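Side-chain contacts in SH2 domain-containing protein 3C (Homo sapiens, PDB 3T6G), which acts as an adapter in integrin-mediated cell adhesion through BCAR1-CRK-RAPGEF1 signalling and promotes cell migration, its C-terminal Cdc25-homology domain being closed and unable to act as an exchange factor: residues 133-138 / 183-188; 143-148 / 190-195. The protein carries 2 engineered substitutions. All blocks are in the same frame, centred on the assembly; numbering follows the deposited sequence.

Interaction 1: 133-138 / 183-188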
loop_
_atom_site.group_PDB
_atom_site.type_symbol
_atom_site.label_atom_id
_atom_site.label_comp_id
_atom_site.label_asym_id
_atom_site.label_seq_id
_atom_site.Cartn_x
_atom_site.Cartn_y
_atom_site.Cartn_z
ATOM N N GLN A 133 -13.207 -17.382 -3.242
ATOM C CA GLN A 133 -14.400 -16.852 -2.600
ATOM C C GLN A 133 -14.009 -15.764 -1.574
ATOM O O GLN A 133 -14.637 -14.704 -1.510
ATOM C CB GLN A 133 -15.194 -17.978 -1.926
ATOM C CG GLN A 133 -15.907 -18.961 -2.895
ATOM O OE1 GLN A 133 -16.457 -20.524 -1.126
ATOM N NE2 GLN A 133 -18.040 -20.109 -2.667
ATOM N N LEU A 134 -12.968 -16.012 -0.783
ATOM C CA LEU A 134 -12.486 -14.980 0.129
ATOM C C LEU A 134 -12.112 -13.700 -0.636
ATOM O O LEU A 134 -12.464 -12.594 -0.218
ATOM C CB LEU A 134 -11.295 -15.458 0.973
ATOM C CG LEU A 134 -10.649 -14.346 1.823
ATOM C CD1 LEU A 134 -11.714 -13.527 2.554
ATOM C CD2 LEU A 134 -9.584 -14.861 2.821
ATOM N N ALA A 135 -11.401 -13.840 -1.752
ATOM C CA ALA A 135 -11.011 -12.665 -2.521
ATOM C C ALA A 135 -12.221 -11.974 -3.135
ATOM O O ALA A 135 -12.263 -10.748 -3.215
ATOM C CB ALA A 135 -9.987 -13.009 -3.582
ATOM N N ALA A 136 -13.217 -12.747 -3.555
ATOM C CA ALA A 136 -14.418 -12.134 -4.111
ATOM C C ALA A 136 -15.190 -11.391 -3.020
ATOM O O ALA A 136 -15.765 -10.332 -3.266
ATOM C CB ALA A 136 -15.317 -13.182 -4.838
ATOM N N GLU A 137 -15.205 -11.948 -1.812
ATOM C CA GLU A 137 -15.914 -11.321 -0.697
ATOM C C GLU A 137 -15.207 -10.030 -0.243
ATOM O O GLU A 137 -15.817 -8.972 -0.099
ATOM C CB GLU A 137 -16.033 -12.299 0.469
ATOM C CG GLU A 137 -17.078 -13.373 0.269
ATOM C CD GLU A 137 -18.477 -12.814 0.356
ATOM O OE1 GLU A 137 -18.701 -11.910 1.191
ATOM O OE2 GLU A 137 -19.347 -13.260 -0.420
ATOM N N LEU A 138 -13.912 -10.133 -0.009
ATOM C CA LEU A 138 -13.108 -8.964 0.268
ATOM C C LEU A 138 -13.423 -7.857 -0.733
ATOM O O LEU A 138 -13.618 -6.696 -0.364
ATOM C CB LEU A 138 -11.635 -9.351 0.217
ATOM C CG LEU A 138 -11.259 -10.245 1.391
ATOM C CD1 LEU A 138 -9.874 -10.862 1.252
ATOM C CD2 LEU A 138 -11.402 -9.452 2.701
ATOM N N LYS A 183 -11.681 -14.274 -15.084
ATOM C CA LYS A 183 -12.443 -13.372 -15.931
ATOM C C LYS A 183 -12.998 -12.149 -15.203
ATOM O O LYS A 183 -13.443 -11.202 -15.843
ATOM C CB LYS A 183 -13.573 -14.145 -16.625
ATOM C CG LYS A 183 -13.095 -15.113 -17.717
ATOM C CD LYS A 183 -12.562 -14.370 -18.943
ATOM C CE LYS A 183 -12.171 -15.323 -20.062
ATOM N NZ LYS A 183 -11.648 -14.597 -21.265
ATOM N N LYS A 184 -12.984 -12.163 -13.874
ATOM C CA LYS A 184 -13.529 -11.034 -13.120
ATOM C C LYS A 184 -12.501 -10.409 -12.198
ATOM O O LYS A 184 -12.178 -9.232 -12.328
ATOM C CB LYS A 184 -14.756 -11.460 -12.312
ATOM C CG LYS A 184 -15.910 -11.987 -13.167
ATOM C CD LYS A 184 -16.524 -10.902 -14.036
ATOM C CE LYS A 184 -17.536 -11.485 -15.008
ATOM N NZ LYS A 184 -17.821 -10.546 -16.139
ATOM N N LEU A 185 -11.986 -11.214 -11.279
ATOM C CA LEU A 185 -11.121 -10.720 -10.232
ATOM C C LEU A 185 -9.772 -10.276 -10.733
ATOM O O LEU A 185 -9.303 -9.186 -10.384
ATOM C CB LEU A 185 -10.921 -11.793 -9.164
ATOM C CG LEU A 185 -12.227 -12.236 -8.533
ATOM C CD1 LEU A 185 -11.971 -13.232 -7.401
ATOM C CD2 LEU A 185 -12.976 -10.998 -8.057
ATOM N N LYS A 186 -9.135 -11.143 -11.512
ATOM C CA LYS A 186 -7.770 -10.906 -11.977
ATOM C C LYS A 186 -7.620 -9.598 -12.756
ATOM O O LYS A 186 -6.693 -8.809 -12.498
ATOM C CB LYS A 186 -7.275 -12.076 -12.820
ATOM C CG LYS A 186 -5.908 -12.561 -12.400
ATOM C CD LYS A 186 -5.551 -13.850 -13.078
ATOM C CE LYS A 186 -4.156 -14.286 -12.696
ATOM N NZ LYS A 186 -3.880 -15.647 -13.237
ATOM N N PRO A 187 -8.533 -9.367 -13.707
ATOM C CA PRO A 187 -8.518 -8.182 -14.573
ATOM C C PRO A 187 -9.011 -6.927 -13.856
ATOM O O PRO A 187 -8.724 -5.810 -14.288
ATOM C CB PRO A 187 -9.469 -8.560 -15.722
ATOM C CG PRO A 187 -9.637 -10.079 -15.620
ATOM C CD PRO A 187 -9.503 -10.379 -14.153
ATOM N N PHE A 188 -9.759 -7.107 -12.776
ATOM C CA PHE A 188 -10.161 -5.981 -11.940
ATOM C C PHE A 188 -8.917 -5.433 -11.270
ATOM O O PHE A 188 -8.633 -4.241 -11.305
ATOM C CB PHE A 188 -11.140 -6.454 -10.877
ATOM C CG PHE A 188 -11.619 -5.367 -9.951
ATOM C CD1 PHE A 188 -12.537 -4.425 -10.381
ATOM C CD2 PHE A 188 -11.181 -5.315 -8.637
ATOM C CE1 PHE A 188 -12.992 -3.439 -9.521
ATOM C CE2 PHE A 188 -11.642 -4.335 -7.765
ATOM C CZ PHE A 188 -12.545 -3.398 -8.208
#
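Leu-185 of helix 175-193 sets a single methyl, CD1, against the surface of helix 121-140 formed by Ala-135 and Ala-136. The leucine comes end-on. Its CG lies anti to its own carbonyl carbon (chi1 -59°), and with chi2 at -176° CD1 continues away from CA, so that it is the outermost point of the side chain. CD1 meets two neighbouring residues of helix 121-140 at once. CD1 of Leu-185 is 4.3 Å from CB of Ala-135, whose CA-CB bond points toward the leucine, and 4.2 Å from CB of Ala-136, which is directed along the flank of the interface. The backbone is reached as well, with CD1 of Leu-185 4.1 Å from N of Ala-136. These are ordinary apolar separations, neither strained nor notably tight. Both partners have only a methyl beyond CA, which probably lets the helix backbones come near, and CA of Ala-136 lies 7.1 Å from CA of Leu-185.

Further packing extends this small contact: Leu-185 also touches Met-152 and Ala-135 touches Val-151, both of helix 145-155, while Ala-136 rests on Leu-180. Glu-137, on another side of helix 121-140, is instead paired with Arg-51. Joining two helices of the all-helical Cdc25-homology (Ras-GEF) domain, the contact rests on methyl packing, with the Ala-136 amide N beside CD1 but not bonded to it, which implies cohesion from fit and burial rather than charge.

Interaction 2: 143-148 / 190-195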
loop_
_atom_site.group_PDB
_atom_site.type_symbol
_atom_site.label_atom_id
_atom_site.label_comp_id
_atom_site.label_asym_id
_atom_site.label_seq_id
_atom_site.Cartn_x
_atom_site.Cartn_y
_atom_site.Cartn_z
ATOM N N GLY A 143 -15.566 -4.489 0.443
ATOM C CA GLY A 143 -14.891 -3.369 -0.209
ATOM C C GLY A 143 -13.524 -3.087 0.412
ATOM O O GLY A 143 -13.195 -1.950 0.718
ATOM N N ASN A 144 -12.753 -4.148 0.635
ATOM C CA ASN A 144 -11.430 -4.063 1.230
ATOM C C ASN A 144 -10.373 -4.411 0.179
ATOM O O ASN A 144 -10.024 -5.585 0.028
ATOM C CB ASN A 144 -11.334 -5.012 2.452
ATOM C CG ASN A 144 -9.940 -5.075 3.015
ATOM O OD1 ASN A 144 -9.068 -4.314 2.583
ATOM N ND2 ASN A 144 -9.702 -5.982 3.968
ATOM N N MET A 145 -9.879 -3.403 -0.556
ATOM C CA MET A 145 -8.921 -3.626 -1.649
ATOM C C MET A 145 -7.582 -4.132 -1.140
ATOM O O MET A 145 -6.829 -4.767 -1.867
ATOM C CB MET A 145 -8.664 -2.355 -2.460
ATOM C CG MET A 145 -9.856 -1.721 -3.146
ATOM S SD MET A 145 -10.827 -2.878 -4.147
ATOM C CE MET A 145 -11.662 -3.818 -2.871
ATOM N N PHE A 146 -7.268 -3.827 0.107
ATOM C CA PHE A 146 -5.969 -4.209 0.656
ATOM C C PHE A 146 -5.828 -5.737 0.696
ATOM O O PHE A 146 -5.012 -6.307 -0.026
ATOM C CB PHE A 146 -5.762 -3.566 2.039
ATOM C CG PHE A 146 -4.505 -4.030 2.761
ATOM C CD1 PHE A 146 -3.290 -3.453 2.510
ATOM C CD2 PHE A 146 -4.561 -5.028 3.697
ATOM C CE1 PHE A 146 -2.162 -3.869 3.169
ATOM C CE2 PHE A 146 -3.431 -5.442 4.358
ATOM C CZ PHE A 146 -2.234 -4.872 4.094
ATOM N N SER A 147 -6.637 -6.402 1.517
ATOM C CA SER A 147 -6.582 -7.869 1.611
ATOM C C SER A 147 -7.090 -8.616 0.371
ATOM O O SER A 147 -6.617 -9.707 0.062
ATOM C CB SER A 147 -7.247 -8.380 2.894
ATOM O OG SER A 147 -6.290 -8.337 3.957
ATOM N N PHE A 148 -8.038 -8.026 -0.341
ATOM C CA PHE A 148 -8.379 -8.517 -1.662
ATOM C C PHE A 148 -7.110 -8.767 -2.485
ATOM O O PHE A 148 -6.928 -9.838 -3.043
ATOM C CB PHE A 148 -9.265 -7.517 -2.380
ATOM C CG PHE A 148 -9.382 -7.777 -3.854
ATOM C CD1 PHE A 148 -9.997 -8.935 -4.319
ATOM C CD2 PHE A 148 -8.883 -6.857 -4.785
ATOM C CE1 PHE A 148 -10.108 -9.188 -5.678
ATOM C CE2 PHE A 148 -8.991 -7.094 -6.168
ATOM C CZ PHE A 148 -9.601 -8.269 -6.614
ATOM N N LYS A 190 -5.981 -5.817 -12.215
ATOM C CA LYS A 190 -5.049 -5.306 -13.206
ATOM C C LYS A 190 -5.354 -3.833 -13.478
ATOM O O LYS A 190 -4.440 -3.026 -13.606
ATOM C CB LYS A 190 -5.144 -6.125 -14.487
ATOM C CG LYS A 190 -3.870 -6.220 -15.283
ATOM C CD LYS A 190 -4.114 -7.095 -16.514
ATOM C CE LYS A 190 -2.891 -7.178 -17.416
ATOM N NZ LYS A 190 -3.103 -8.181 -18.514
ATOM N N SER A 191 -6.642 -3.495 -13.556
ATOM C CA SER A 191 -7.096 -2.109 -13.638
ATOM C C SER A 191 -6.622 -1.282 -12.451
ATOM O O SER A 191 -5.983 -0.247 -12.630
ATOM C CB SER A 191 -8.616 -2.034 -13.677
ATOM O OG SER A 191 -9.120 -2.319 -14.968
ATOM N N LEU A 192 -6.953 -1.729 -11.245
ATOM C CA LEU A 192 -6.653 -0.953 -10.054
ATOM C C LEU A 192 -5.199 -0.543 -10.083
ATOM O O LEU A 192 -4.862 0.582 -9.721
ATOM C CB LEU A 192 -6.909 -1.760 -8.771
ATOM C CG LEU A 192 -8.334 -2.159 -8.403
ATOM C CD1 LEU A 192 -8.337 -2.993 -7.111
ATOM C CD2 LEU A 192 -9.176 -0.915 -8.256
ATOM N N ASN A 193 -4.343 -1.477 -10.500
ATOM C CA ASN A 193 -2.903 -1.271 -10.478
ATOM C C ASN A 193 -2.432 -0.408 -11.654
ATOM O O ASN A 193 -1.312 0.083 -11.653
ATOM C CB ASN A 193 -2.176 -2.602 -10.551
ATOM C CG ASN A 193 -2.120 -3.315 -9.240
ATOM O OD1 ASN A 193 -2.225 -2.711 -8.170
ATOM N ND2 ASN A 193 -1.916 -4.625 -9.307
ATOM N N GLU A 194 -3.274 -0.277 -12.670
ATOM C CA GLU A 194 -2.968 0.552 -13.827
ATOM C C GLU A 194 -3.690 1.854 -13.621
ATOM O O GLU A 194 -3.939 2.578 -14.571
ATOM C CB GLU A 194 -3.484 -0.086 -15.122
ATOM C CG GLU A 194 -2.854 -1.421 -15.457
ATOM C CD GLU A 194 -3.402 -2.035 -16.744
ATOM O OE1 GLU A 194 -2.753 -2.963 -17.274
ATOM O OE2 GLU A 194 -4.475 -1.598 -17.221
ATOM N N GLY A 195 -4.072 2.122 -12.376
ATOM C CA GLY A 195 -4.704 3.380 -12.035
ATOM C C GLY A 195 -6.044 3.643 -12.701
ATOM O O GLY A 195 -6.519 4.783 -12.695
#
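Met-145, in the first turn of helix 145-155, and Leu-192, in the last turn of helix 175-193, mark the nearest approach of the two backbones, their CA atoms 9.1 Å apart, and the side chains fill the interval. Both CA-CB bonds point across it. Leu-192 is extended (chi2 178°), which sends CD1 forward to 3.9 Å from SD of Met-145. The two side chains cross at about a right angle. The methionine is bent at chi2 and chi3, turning CE back toward the backbone where Asn-144 joins Met-145 and leaving the sulfur, rather than the terminal methyl, to meet the leucine. Phe-148, one turn further on, approaches the same methyl: its CE2 is 4.3 Å from CD1 of Leu-192, which sits at the ring edge, near the ring plane, and not over a face. CD1 of Leu-192 therefore touches both a thioether and an aromatic rim.

Helix ends frame the contact. Asn-144 is the N-cap of helix 145-155; its OD1 accepts weak bonds from N of Phe-146 at 3.1 Å and N of Ser-147 at 3.4 Å, the second much the straighter at 157°. Its ND2 is held by Asp-61 and Thr-58, so helix 50-64 probably helps to position the cap. At the C-terminal end of helix 175-193, Gly-195, with positive phi, closes the helix in a Schellman motif, its N bonded to O of Leu-192 at 3.2 Å and N of Lys-196 to O of Ser-191. Pro-199 and Phe-188 also lie against Met-145. Buried apolar side chains thus pack an N-capped helix start against a helix end closed by a Schellman motif, within the all-helical Cdc25-homology (Ras-GEF) domain.

Overall arrangement
Interactions 1 and 2, with centres about 10 Å apart, share helix 175-193, which offers Leu-185 to helix 121-140 and, further along, Leu-192 to helix 145-155. The two partner helices are consecutive in the chain, and a probable hydrogen bond from Asn-144 N to Leu-138 O ties their segments together. Phe-148 also bridges the sites, packing on Leu-185 and Leu-138. Both contacts are small, apolar and buried, but Ala-136 of interaction 1 is partly exposed, whereas all three touching residues of interaction 2 are buried. Interaction 1 joins helix bodies through methyls; interaction 2 joins helix ends through sulfur and an aromatic edge.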